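Local coordinates for protein putative glycosyltransferase (GalT1) (Streptococcus parasanguinis, PDB 4PHR) that probably transfers a sugar from a nucleotide donor, this N-terminal GT-D-fold domain binding UDP and manganese, at residues R199-M204 / K219-I224; K146-V151 / S169-L174; S46-D51 / E253-E258. All blocks are in the same frame, centred on the assembly; numbering follows the deposited sequence.

Contact 1 of 3, residues R199-M204 / K219-I224; sequences RLILVM and KGYQAI. With UDP (uridine-5'-diphosphate), chain B.
I201 and A223 meet on one face of a parallel sheet, their CB atoms 3.9 Å apart, while L202 and I224 pair on the other face. The two strands are the ends of a right-handed beta-alpha-beta crossover, strand 200-204, helix 206-218 and strand 223-225, in the five-stranded sheet. Three backbone bonds define the pairing. I224 N reaches I201 O at 2.8 Å and V203 N reaches I224 O at 2.9 Å; the third, from I201 N to Q222 O, is weak at 3.3 Å, evidence that the strands part toward Q222.

L202 and I224 lie alongside each other and point the same way, CD2 of L202 resting 4.0 Å from CB of I224. L200 sends CG away from its backbone N (chi1 172°), which carries CD1 across the extended Q222 chain to touch CD and OE1, and also brings it to CD1 of I224. NE2 of Q222 is hydrogen-bonded to A29 O. On the opposite face, CD1 of I201 crosses to CB of Y221, while A223 and I201 also pack on L216 of the connecting helix.

Where the strands diverge, a water lies within hydrogen-bonding distance of both R199 O (2.7 Å) and Q222 O (2.8 Å), though it has more acceptors near it than protons. Peptide bonding thus weakens here and a water comes to the same Q222 O, whereas the apolar pairs and shorter bonds hold the end toward the UDP pocket, where M204 lies.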
loop_
_atom_site.group_PDB
_atom_site.type_symbol
_atom_site.label_atom_id
_atom_site.label_comp_id
_atom_site.label_asym_id
_atom_site.label_seq_id
_atom_site.Cartn_x
_atom_site.Cartn_y
_atom_site.Cartn_z
ATOM N N ARG A 199 2.121 12.920 -14.969
ATOM C CA ARG A 199 1.601 12.763 -13.615
ATOM C C ARG A 199 2.362 11.698 -12.832
ATOM O O ARG A 199 2.847 10.716 -13.393
ATOM C CB ARG A 199 0.109 12.420 -13.638
ATOM C CG ARG A 199 -0.741 13.573 -14.119
ATOM C CD ARG A 199 -2.252 13.310 -14.088
ATOM N NE ARG A 199 -2.899 14.500 -14.630
ATOM C CZ ARG A 199 -3.297 15.543 -13.910
ATOM N NH1 ARG A 199 -3.211 15.525 -12.580
ATOM N NH2 ARG A 199 -3.810 16.600 -14.529
ATOM N N LEU A 200 2.463 11.912 -11.528
ATOM C CA LEU A 200 2.907 10.869 -10.615
ATOM C C LEU A 200 1.678 10.022 -10.298
ATOM O O LEU A 200 0.606 10.558 -9.998
ATOM C CB LEU A 200 3.456 11.505 -9.338
ATOM C CG LEU A 200 3.795 10.591 -8.163
ATOM C CD1 LEU A 200 4.932 9.651 -8.539
ATOM C CD2 LEU A 200 4.182 11.420 -6.941
ATOM N N ILE A 201 1.819 8.705 -10.368
ATOM C CA ILE A 201 0.680 7.816 -10.172
ATOM C C ILE A 201 0.721 7.244 -8.759
ATOM O O ILE A 201 1.746 6.718 -8.342
ATOM C CB ILE A 201 0.686 6.657 -11.207
ATOM C CG1 ILE A 201 0.797 7.203 -12.641
ATOM C CG2 ILE A 201 -0.549 5.782 -11.037
ATOM C CD1 ILE A 201 1.073 6.121 -13.688
ATOM N N LEU A 202 -0.379 7.383 -8.021
ATOM C CA LEU A 202 -0.509 6.810 -6.684
ATOM C C LEU A 202 -1.614 5.780 -6.764
ATOM O O LEU A 202 -2.670 6.052 -7.338
ATOM C CB LEU A 202 -0.901 7.879 -5.660
ATOM C CG LEU A 202 0.008 9.112 -5.567
ATOM C CD1 LEU A 202 -0.474 10.058 -4.464
ATOM C CD2 LEU A 202 1.464 8.712 -5.358
ATOM N N VAL A 203 -1.381 4.598 -6.203
ATOM C CA VAL A 203 -2.345 3.519 -6.342
ATOM C C VAL A 203 -2.747 2.983 -4.973
ATOM O O VAL A 203 -1.887 2.641 -4.160
ATOM C CB VAL A 203 -1.778 2.364 -7.202
ATOM C CG1 VAL A 203 -2.879 1.366 -7.526
ATOM C CG2 VAL A 203 -1.144 2.908 -8.477
ATOM N N MET A 204 -4.059 2.899 -4.741
ATOM C CA MET A 204 -4.619 2.382 -3.497
ATOM C C MET A 204 -5.662 1.346 -3.904
ATOM O O MET A 204 -6.837 1.669 -4.080
ATOM C CB MET A 204 -5.246 3.503 -2.653
ATOM C CG MET A 204 -4.260 4.592 -2.214
ATOM S SD MET A 204 -3.819 5.746 -3.547
ATOM C CE MET A 204 -3.456 7.239 -2.628
ATOM N N LYS A 219 6.623 0.260 -18.280
ATOM C CA LYS A 219 6.326 1.243 -19.318
ATOM C C LYS A 219 6.959 2.599 -19.002
ATOM O O LYS A 219 6.700 3.593 -19.685
ATOM C CB LYS A 219 4.812 1.388 -19.502
ATOM C CG LYS A 219 4.100 0.099 -19.903
ATOM C CD LYS A 219 2.602 0.325 -20.078
ATOM C CE LYS A 219 2.097 -0.253 -21.400
ATOM N NZ LYS A 219 1.802 -1.713 -21.323
ATOM N N GLY A 220 7.783 2.633 -17.960
ATOM C CA GLY A 220 8.581 3.806 -17.646
ATOM C C GLY A 220 7.984 4.842 -16.711
ATOM O O GLY A 220 8.560 5.912 -16.516
ATOM N N TYR A 221 6.841 4.526 -16.106
ATOM C CA TYR A 221 6.189 5.456 -15.192
ATOM C C TYR A 221 6.644 5.249 -13.754
ATOM O O TYR A 221 6.963 4.130 -13.351
ATOM C CB TYR A 221 4.669 5.285 -15.248
ATOM C CG TYR A 221 4.054 5.664 -16.574
ATOM C CD1 TYR A 221 3.794 6.990 -16.885
ATOM C CD2 TYR A 221 3.732 4.694 -17.513
ATOM C CE1 TYR A 221 3.232 7.341 -18.095
ATOM C CE2 TYR A 221 3.168 5.034 -18.726
ATOM C CZ TYR A 221 2.919 6.359 -19.011
ATOM O OH TYR A 221 2.357 6.702 -20.219
ATOM N N GLN A 222 6.666 6.330 -12.981
ATOM C CA GLN A 222 6.786 6.211 -11.534
ATOM C C GLN A 222 5.393 6.075 -10.932
ATOM O O GLN A 222 4.549 6.969 -11.061
ATOM C CB GLN A 222 7.514 7.409 -10.916
ATOM C CG GLN A 222 7.759 7.218 -9.421
ATOM C CD GLN A 222 8.352 8.435 -8.730
ATOM O OE1 GLN A 222 8.425 9.524 -9.304
ATOM N NE2 GLN A 222 8.763 8.255 -7.480
ATOM N N ALA A 223 5.159 4.936 -10.289
ATOM C CA ALA A 223 3.876 4.656 -9.668
ATOM C C ALA A 223 4.120 4.124 -8.264
ATOM O O ALA A 223 4.982 3.262 -8.056
ATOM C CB ALA A 223 3.087 3.654 -10.494
ATOM N N ILE A 224 3.368 4.646 -7.299
ATOM C CA ILE A 224 3.595 4.340 -5.895
ATOM C C ILE A 224 2.364 3.706 -5.262
ATOM O O ILE A 224 1.297 4.307 -5.199
ATOM C CB ILE A 224 3.993 5.611 -5.104
ATOM C CG1 ILE A 224 5.197 6.301 -5.763
ATOM C CG2 ILE A 224 4.293 5.284 -3.647
ATOM C CD1 ILE A 224 5.617 7.581 -5.060
HETATM N N1 UDP B . -9.050 -1.650 -2.654
HETATM C C2 UDP B . -9.922 -1.381 -3.681
HETATM N N3 UDP B . -10.316 -2.390 -4.526
HETATM C C4 UDP B . -9.841 -3.668 -4.360
HETATM C C5 UDP B . -8.951 -3.946 -3.322
HETATM C C6 UDP B . -8.688 -2.942 -2.398
HETATM O O2 UDP B . -10.376 -0.247 -3.834
HETATM O O4 UDP B . -10.203 -4.534 -5.163
HETATM C "C1'" UDP B . -8.580 -0.537 -1.815
HETATM C "C2'" UDP B . -9.125 -0.372 -0.422
HETATM O "O2'" UDP B . -10.382 0.272 -0.451
HETATM C "C3'" UDP B . -8.052 0.497 0.197
HETATM C "C4'" UDP B . -6.783 0.001 -0.478
HETATM O "O4'" UDP B . -7.198 -0.756 -1.618
HETATM O "O3'" UDP B . -8.254 1.845 -0.164
HETATM C "C5'" UDP B . -5.936 -0.854 0.457
HETATM O "O5'" UDP B . -4.814 -1.343 -0.267
HETATM P PA UDP B . -3.721 -2.316 0.402
HETATM O O1A UDP B . -4.349 -3.610 0.733
HETATM O O2A UDP B . -2.580 -2.360 -0.544
HETATM O O3A UDP B . -3.375 -1.519 1.769
HETATM P PB UDP B . -2.257 -1.744 2.934
HETATM O O1B UDP B . -3.003 -2.299 4.101
HETATM O O2B UDP B . -1.755 -0.374 3.195
HETATM O O3B UDP B . -1.214 -2.695 2.434
HETATM O O HOH W 1 4.769 8.927 -13.019
#

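Contact 2 of 3, residues K146-V151 / S169-L174; sequences KDLLIV and SSIKRL
Five residue pairs, from D147 with S170 to V151 with L174, run in parallel register across two neighbouring strands of the five-stranded sheet, whose axes are 4.6 Å apart and 21° from parallel. The tight part lies from L148 onward. L148 N, K172 N, I150 N and L174 N each donate to a carbonyl of the other strand, and I150 N to K172 O is the shortest of these at 2.8 Å, with the donor nearly along the C=O axis.

Side chains fill both faces here. I150 crosses I171 at a slant, CD1 to CG2 at 3.8 Å, and the same CD1 sits 4.0 Å above one face of the R173 guanidinium, toward its rim. R173 is extended from CG to NE, so it runs beside I150 before NE meets Q271 and NH1 pairs with E152. On the other face, CD1 of L149 touches the backbone O and the CB of K172, while V151 packs against L174 beneath helix 185-195.

The exposed end is held by polar groups instead. S169 N reaches K146 O at 2.8 Å from 43° above the carbonyl plane, a bent bond. S170 OG, placed between its own N and carbonyl carbon (chi1 73°), donates to D147 OD1 at 2.6 Å on the anti side, tilted out of the carboxylate plane. R199 NH1 donates to the same OG and to L148 O, a cation near the carboxylate that would probably favour its ionised form. The chemistry thus changes from a serine-aspartate hydrogen bond, probably charge-assisted, at the solvent edge to peptide bonding and aliphatic packing inside.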
loop_
_atom_site.group_PDB
_atom_site.type_symbol
_atom_site.label_atom_id
_atom_site.label_comp_id
_atom_site.label_asym_id
_atom_site.label_seq_id
_atom_site.Cartn_x
_atom_site.Cartn_y
_atom_site.Cartn_z
ATOM N N LYS A 146 3.314 18.202 -7.343
ATOM C CA LYS A 146 3.160 17.252 -8.433
ATOM C C LYS A 146 1.724 17.210 -8.925
ATOM O O LYS A 146 0.787 17.451 -8.163
ATOM C CB LYS A 146 3.570 15.846 -7.989
ATOM C CG LYS A 146 4.992 15.733 -7.463
ATOM C CD LYS A 146 6.006 16.064 -8.540
ATOM C CE LYS A 146 7.388 15.554 -8.167
ATOM N NZ LYS A 146 7.884 16.156 -6.903
ATOM N N ASP A 147 1.557 16.900 -10.206
ATOM C CA ASP A 147 0.241 16.550 -10.736
ATOM C C ASP A 147 0.031 15.062 -10.520
ATOM O O ASP A 147 0.853 14.253 -10.949
ATOM C CB ASP A 147 0.153 16.884 -12.224
ATOM C CG ASP A 147 0.230 18.376 -12.489
ATOM O OD1 ASP A 147 -0.598 19.125 -11.925
ATOM O OD2 ASP A 147 1.124 18.795 -13.251
ATOM N N LEU A 148 -1.066 14.707 -9.856
ATOM C CA LEU A 148 -1.298 13.326 -9.457
ATOM C C LEU A 148 -2.362 12.634 -10.284
ATOM O O LEU A 148 -3.363 13.248 -10.668
ATOM C CB LEU A 148 -1.741 13.261 -7.995
ATOM C CG LEU A 148 -0.764 13.809 -6.962
ATOM C CD1 LEU A 148 -1.357 13.715 -5.560
ATOM C CD2 LEU A 148 0.560 13.068 -7.074
ATOM N N LEU A 149 -2.146 11.344 -10.528
ATOM C CA LEU A 149 -3.213 10.455 -10.952
ATOM C C LEU A 149 -3.371 9.429 -9.840
ATOM O O LEU A 149 -2.448 8.667 -9.564
ATOM C CB LEU A 149 -2.859 9.764 -12.271
ATOM C CG LEU A 149 -3.878 8.741 -12.782
ATOM C CD1 LEU A 149 -5.241 9.387 -13.007
ATOM C CD2 LEU A 149 -3.380 8.086 -14.062
ATOM N N ILE A 150 -4.518 9.445 -9.175
ATOM C CA ILE A 150 -4.783 8.502 -8.099
ATOM C C ILE A 150 -5.710 7.424 -8.619
ATOM O O ILE A 150 -6.793 7.723 -9.128
ATOM C CB ILE A 150 -5.423 9.199 -6.873
ATOM C CG1 ILE A 150 -4.462 10.241 -6.281
ATOM C CG2 ILE A 150 -5.877 8.166 -5.841
ATOM C CD1 ILE A 150 -5.051 11.011 -5.122
ATOM N N VAL A 151 -5.263 6.178 -8.520
ATOM C CA VAL A 151 -6.052 5.032 -8.951
ATOM C C VAL A 151 -6.458 4.317 -7.674
ATOM O O VAL A 151 -5.605 3.822 -6.948
ATOM C CB VAL A 151 -5.227 4.093 -9.867
ATOM C CG1 VAL A 151 -6.088 2.931 -10.377
ATOM C CG2 VAL A 151 -4.633 4.880 -11.041
ATOM N N SER A 169 -0.297 19.745 -7.044
ATOM C CA SER A 169 -0.725 20.790 -7.973
ATOM C C SER A 169 -2.090 20.502 -8.595
ATOM O O SER A 169 -2.864 21.414 -8.878
ATOM C CB SER A 169 0.312 20.979 -9.073
ATOM O OG SER A 169 1.496 21.504 -8.518
ATOM N N SER A 170 -2.371 19.231 -8.836
ATOM C CA SER A 170 -3.678 18.839 -9.334
ATOM C C SER A 170 -3.878 17.366 -9.033
ATOM O O SER A 170 -2.912 16.628 -8.812
ATOM C CB SER A 170 -3.800 19.105 -10.835
ATOM O OG SER A 170 -3.036 18.175 -11.579
ATOM N N ILE A 171 -5.136 16.942 -9.016
ATOM C CA ILE A 171 -5.475 15.546 -8.797
ATOM C C ILE A 171 -6.511 15.099 -9.806
ATOM O O ILE A 171 -7.534 15.761 -9.990
ATOM C CB ILE A 171 -6.048 15.315 -7.394
ATOM C CG1 ILE A 171 -5.017 15.702 -6.333
ATOM C CG2 ILE A 171 -6.503 13.862 -7.227
ATOM C CD1 ILE A 171 -5.532 15.529 -4.939
ATOM N N LYS A 172 -6.214 13.995 -10.479
ATOM C CA LYS A 172 -7.193 13.288 -11.286
ATOM C C LYS A 172 -7.317 11.902 -10.670
ATOM O O LYS A 172 -6.324 11.358 -10.196
ATOM C CB LYS A 172 -6.729 13.195 -12.743
ATOM C CG LYS A 172 -6.609 14.557 -13.448
ATOM C CD LYS A 172 -7.962 15.223 -13.579
ATOM C CE LYS A 172 -7.859 16.576 -14.273
ATOM N NZ LYS A 172 -9.167 17.277 -14.234
ATOM N N ARG A 173 -8.522 11.336 -10.681
ATOM C CA ARG A 173 -8.769 10.028 -10.074
ATOM C C ARG A 173 -9.395 9.069 -11.065
ATOM O O ARG A 173 -10.326 9.424 -11.787
ATOM C CB ARG A 173 -9.710 10.148 -8.868
ATOM C CG ARG A 173 -9.204 11.029 -7.754
ATOM C CD ARG A 173 -10.206 11.173 -6.602
ATOM N NE ARG A 173 -9.730 12.189 -5.668
ATOM C CZ ARG A 173 -9.164 11.941 -4.494
ATOM N NH1 ARG A 173 -9.036 10.695 -4.031
ATOM N NH2 ARG A 173 -8.753 12.966 -3.759
ATOM N N LEU A 174 -8.876 7.851 -11.081
ATOM C CA LEU A 174 -9.497 6.757 -11.804
ATOM C C LEU A 174 -10.126 5.878 -10.736
ATOM O O LEU A 174 -9.421 5.266 -9.935
ATOM C CB LEU A 174 -8.446 5.976 -12.596
ATOM C CG LEU A 174 -8.893 4.886 -13.569
ATOM C CD1 LEU A 174 -9.814 5.470 -14.638
ATOM C CD2 LEU A 174 -7.679 4.200 -14.204
#

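Contact 3 of 3, residues S46-D51 / E253-E258; sequences SIPYQD and EFNYDE. With UDP (uridine-5'-diphosphate), chain B.
A type II beta turn from I47 to Q50, closed by Q50 N to I47 O at 3.1 Å, with I47 N to Q50 O at 3.0 Å as a second bond across its ends, brings P48 and Y49 against the irregular loop 253-258. Within the GT-D fold this turn forms part of the wall of the UDP pocket. Y49 occupies the third position with positive phi, and its backbone O lies 3.3 Å from O4 of the uracil.

Y49 does most of the touching. With CG anti to its carbonyl carbon (chi1 -53°), the ring extends from the turn into the bend of the other loop, while CB stays against C5 of the uracil, 3.8 Å away. N255 O lies over one face of the ring. The D257 carboxylate crosses obliquely, its plane 47° from that of the ring, and OD2 comes 3.5 Å from CE1. That carboxylate is itself fixed by H250 and T155, and the H250 ring also meets Y49 at a steep angle, so the aromatic group is confined by several residues.

P48 makes a lesser, more exposed contact: its CB and CG cross the N255 amide group, the proline CG lying 3.6 Å from CG of the asparagine. The link between the loops is therefore mainly a tyrosine hydroxyl held among peptide groups, with D257 N making a weak bond to it at an N-H...O angle of 124°. The same OH donates to F254 O at 2.6 Å, in the carbonyl plane and on a lone pair, with that oxygen at the edge of the tyrosine ring.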
loop_
_atom_site.group_PDB
_atom_site.type_symbol
_atom_site.label_atom_id
_atom_site.label_comp_id
_atom_site.label_asym_id
_atom_site.label_seq_id
_atom_site.Cartn_x
_atom_site.Cartn_y
_atom_site.Cartn_z
ATOM N N SER A 46 -8.463 -16.557 -0.659
ATOM C CA SER A 46 -9.196 -15.329 -0.884
ATOM C C SER A 46 -9.006 -14.406 0.306
ATOM O O SER A 46 -8.891 -14.855 1.442
ATOM C CB SER A 46 -10.671 -15.637 -1.128
ATOM O OG SER A 46 -10.819 -16.295 -2.370
ATOM N N ILE A 47 -8.961 -13.109 0.039
ATOM C CA ILE A 47 -8.652 -12.145 1.081
ATOM C C ILE A 47 -9.693 -11.036 1.066
ATOM O O ILE A 47 -10.506 -10.962 0.146
ATOM C CB ILE A 47 -7.243 -11.541 0.879
ATOM C CG1 ILE A 47 -7.204 -10.621 -0.353
ATOM C CG2 ILE A 47 -6.203 -12.654 0.780
ATOM C CD1 ILE A 47 -5.900 -9.857 -0.484
ATOM N N PRO A 48 -9.673 -10.166 2.085
ATOM C CA PRO A 48 -10.619 -9.053 2.053
ATOM C C PRO A 48 -10.485 -8.271 0.752
ATOM O O PRO A 48 -9.394 -7.875 0.343
ATOM C CB PRO A 48 -10.201 -8.198 3.256
ATOM C CG PRO A 48 -9.578 -9.189 4.196
ATOM C CD PRO A 48 -8.851 -10.161 3.304
ATOM N N TYR A 49 -11.617 -8.073 0.103
ATOM C CA TYR A 49 -11.722 -7.244 -1.089
ATOM C C TYR A 49 -11.088 -7.830 -2.344
ATOM O O TYR A 49 -11.096 -7.178 -3.382
ATOM C CB TYR A 49 -11.202 -5.825 -0.830
ATOM C CG TYR A 49 -11.851 -5.172 0.365
ATOM C CD1 TYR A 49 -13.164 -4.718 0.302
ATOM C CD2 TYR A 49 -11.159 -5.011 1.555
ATOM C CE1 TYR A 49 -13.769 -4.127 1.391
ATOM C CE2 TYR A 49 -11.759 -4.413 2.656
ATOM C CZ TYR A 49 -13.064 -3.975 2.565
ATOM O OH TYR A 49 -13.660 -3.377 3.645
ATOM N N GLN A 50 -10.574 -9.060 -2.278
ATOM C CA GLN A 50 -10.112 -9.721 -3.500
ATOM C C GLN A 50 -10.172 -11.242 -3.414
ATOM O O GLN A 50 -9.443 -11.874 -2.649
ATOM C CB GLN A 50 -8.696 -9.266 -3.885
ATOM C CG GLN A 50 -8.151 -9.926 -5.155
ATOM C CD GLN A 50 -8.963 -9.580 -6.398
ATOM O OE1 GLN A 50 -9.127 -8.403 -6.751
ATOM N NE2 GLN A 50 -9.479 -10.605 -7.064
ATOM N N ASP A 51 -11.050 -11.826 -4.222
ATOM C CA ASP A 51 -11.145 -13.276 -4.337
ATOM C C ASP A 51 -9.864 -13.850 -4.935
ATOM O O ASP A 51 -9.207 -13.211 -5.763
ATOM C CB ASP A 51 -12.328 -13.671 -5.230
ATOM C CG ASP A 51 -13.670 -13.240 -4.662
ATOM O OD1 ASP A 51 -14.660 -13.241 -5.422
ATOM O OD2 ASP A 51 -13.745 -12.910 -3.457
ATOM N N GLU A 253 -8.849 -2.308 7.852
ATOM C CA GLU A 253 -9.125 -3.393 8.807
ATOM C C GLU A 253 -10.601 -3.622 9.110
ATOM O O GLU A 253 -10.963 -4.537 9.851
ATOM C CB GLU A 253 -8.298 -3.262 10.089
ATOM C CG GLU A 253 -6.855 -3.765 9.942
ATOM C CD GLU A 253 -5.934 -2.763 9.275
ATOM O OE1 GLU A 253 -5.698 -1.692 9.866
ATOM O OE2 GLU A 253 -5.442 -3.045 8.163
ATOM N N PHE A 254 -11.453 -2.796 8.522
ATOM C CA PHE A 254 -12.880 -3.077 8.499
ATOM C C PHE A 254 -13.151 -3.697 7.143
ATOM O O PHE A 254 -13.194 -3.004 6.127
ATOM C CB PHE A 254 -13.682 -1.801 8.728
ATOM C CG PHE A 254 -13.590 -1.287 10.133
ATOM C CD1 PHE A 254 -12.458 -0.617 10.567
ATOM C CD2 PHE A 254 -14.624 -1.491 11.024
ATOM C CE1 PHE A 254 -12.365 -0.157 11.858
ATOM C CE2 PHE A 254 -14.541 -1.029 12.318
ATOM C CZ PHE A 254 -13.411 -0.362 12.738
ATOM N N ASN A 255 -13.330 -5.016 7.144
ATOM C CA ASN A 255 -13.101 -5.834 5.954
ATOM C C ASN A 255 -14.295 -6.128 5.054
ATOM O O ASN A 255 -14.228 -7.036 4.224
ATOM C CB ASN A 255 -12.420 -7.148 6.354
ATOM C CG ASN A 255 -10.959 -6.957 6.709
ATOM O OD1 ASN A 255 -10.286 -6.081 6.159
ATOM N ND2 ASN A 255 -10.460 -7.772 7.633
ATOM N N TYR A 256 -15.372 -5.362 5.201
ATOM C CA TYR A 256 -16.571 -5.591 4.401
ATOM C C TYR A 256 -17.174 -4.308 3.823
ATOM O O TYR A 256 -18.181 -4.355 3.119
ATOM C CB TYR A 256 -17.614 -6.342 5.233
ATOM C CG TYR A 256 -17.061 -7.578 5.909
ATOM C CD1 TYR A 256 -16.914 -8.768 5.209
ATOM C CD2 TYR A 256 -16.677 -7.553 7.245
ATOM C CE1 TYR A 256 -16.407 -9.896 5.818
ATOM C CE2 TYR A 256 -16.170 -8.680 7.864
ATOM C CZ TYR A 256 -16.035 -9.848 7.144
ATOM O OH TYR A 256 -15.531 -10.977 7.749
ATOM N N ASP A 257 -16.554 -3.166 4.113
ATOM C CA ASP A 257 -17.096 -1.864 3.713
ATOM C C ASP A 257 -18.565 -1.724 4.115
ATOM O O ASP A 257 -19.402 -1.282 3.325
ATOM C CB ASP A 257 -16.911 -1.616 2.207
ATOM C CG ASP A 257 -15.568 -0.969 1.872
ATOM O OD1 ASP A 257 -14.921 -0.411 2.785
ATOM O OD2 ASP A 257 -15.165 -1.006 0.688
ATOM N N GLU A 258 -18.870 -2.099 5.353
ATOM C CA GLU A 258 -20.225 -2.002 5.882
ATOM C C GLU A 258 -20.425 -0.704 6.653
ATOM O O GLU A 258 -19.492 -0.172 7.257
ATOM C CB GLU A 258 -20.522 -3.199 6.791
ATOM C CG GLU A 258 -20.650 -4.527 6.052
ATOM C CD GLU A 258 -20.672 -5.720 6.990
ATOM O OE1 GLU A 258 -20.355 -5.538 8.186
ATOM O OE2 GLU A 258 -21.007 -6.838 6.534
HETATM N N1 UDP B . -9.050 -1.650 -2.654
HETATM C C2 UDP B . -9.922 -1.381 -3.681
HETATM N N3 UDP B . -10.316 -2.390 -4.526
HETATM C C4 UDP B . -9.841 -3.668 -4.360
HETATM C C5 UDP B . -8.951 -3.946 -3.322
HETATM C C6 UDP B . -8.688 -2.942 -2.398
HETATM O O2 UDP B . -10.376 -0.247 -3.834
HETATM O O4 UDP B . -10.203 -4.534 -5.163
HETATM C "C1'" UDP B . -8.580 -0.537 -1.815
HETATM C "C2'" UDP B . -9.125 -0.372 -0.422
HETATM O "O2'" UDP B . -10.382 0.272 -0.451
HETATM C "C3'" UDP B . -8.052 0.497 0.197
HETATM C "C4'" UDP B . -6.783 0.001 -0.478
HETATM O "O4'" UDP B . -7.198 -0.756 -1.618
HETATM O "O3'" UDP B . -8.254 1.845 -0.164
HETATM C "C5'" UDP B . -5.936 -0.854 0.457
HETATM O "O5'" UDP B . -4.814 -1.343 -0.267
HETATM P PA UDP B . -3.721 -2.316 0.402
HETATM O O1A UDP B . -4.349 -3.610 0.733
HETATM O O2A UDP B . -2.580 -2.360 -0.544
HETATM O O3A UDP B . -3.375 -1.519 1.769
HETATM P PB UDP B . -2.257 -1.744 2.934
HETATM O O1B UDP B . -3.003 -2.299 4.101
HETATM O O2B UDP B . -1.755 -0.374 3.195
HETATM O O3B UDP B . -1.214 -2.695 2.434
#

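From the N terminus, the turn at 46-51 comes first, but contact 3 closes only when 253-258 arrives, about two hundred residues later. Contacts 2 and 1 both form within that long span, in series and without crossing: 146-151 meets 169-174 after a largely irregular excursion, then 199-204 meets 219-224 around a helix. Strands 147-153 and 200-204 are neighbours, so contacts 1 and 2 continue one sheet; their centres are 10 Å apart, and M204 N probably bonds to V151 O. Contact 3 stands about 24 Å from contact 1 between centres, joining two loops rather than strands, yet both touch UDP, which lies between the sheet and those loops.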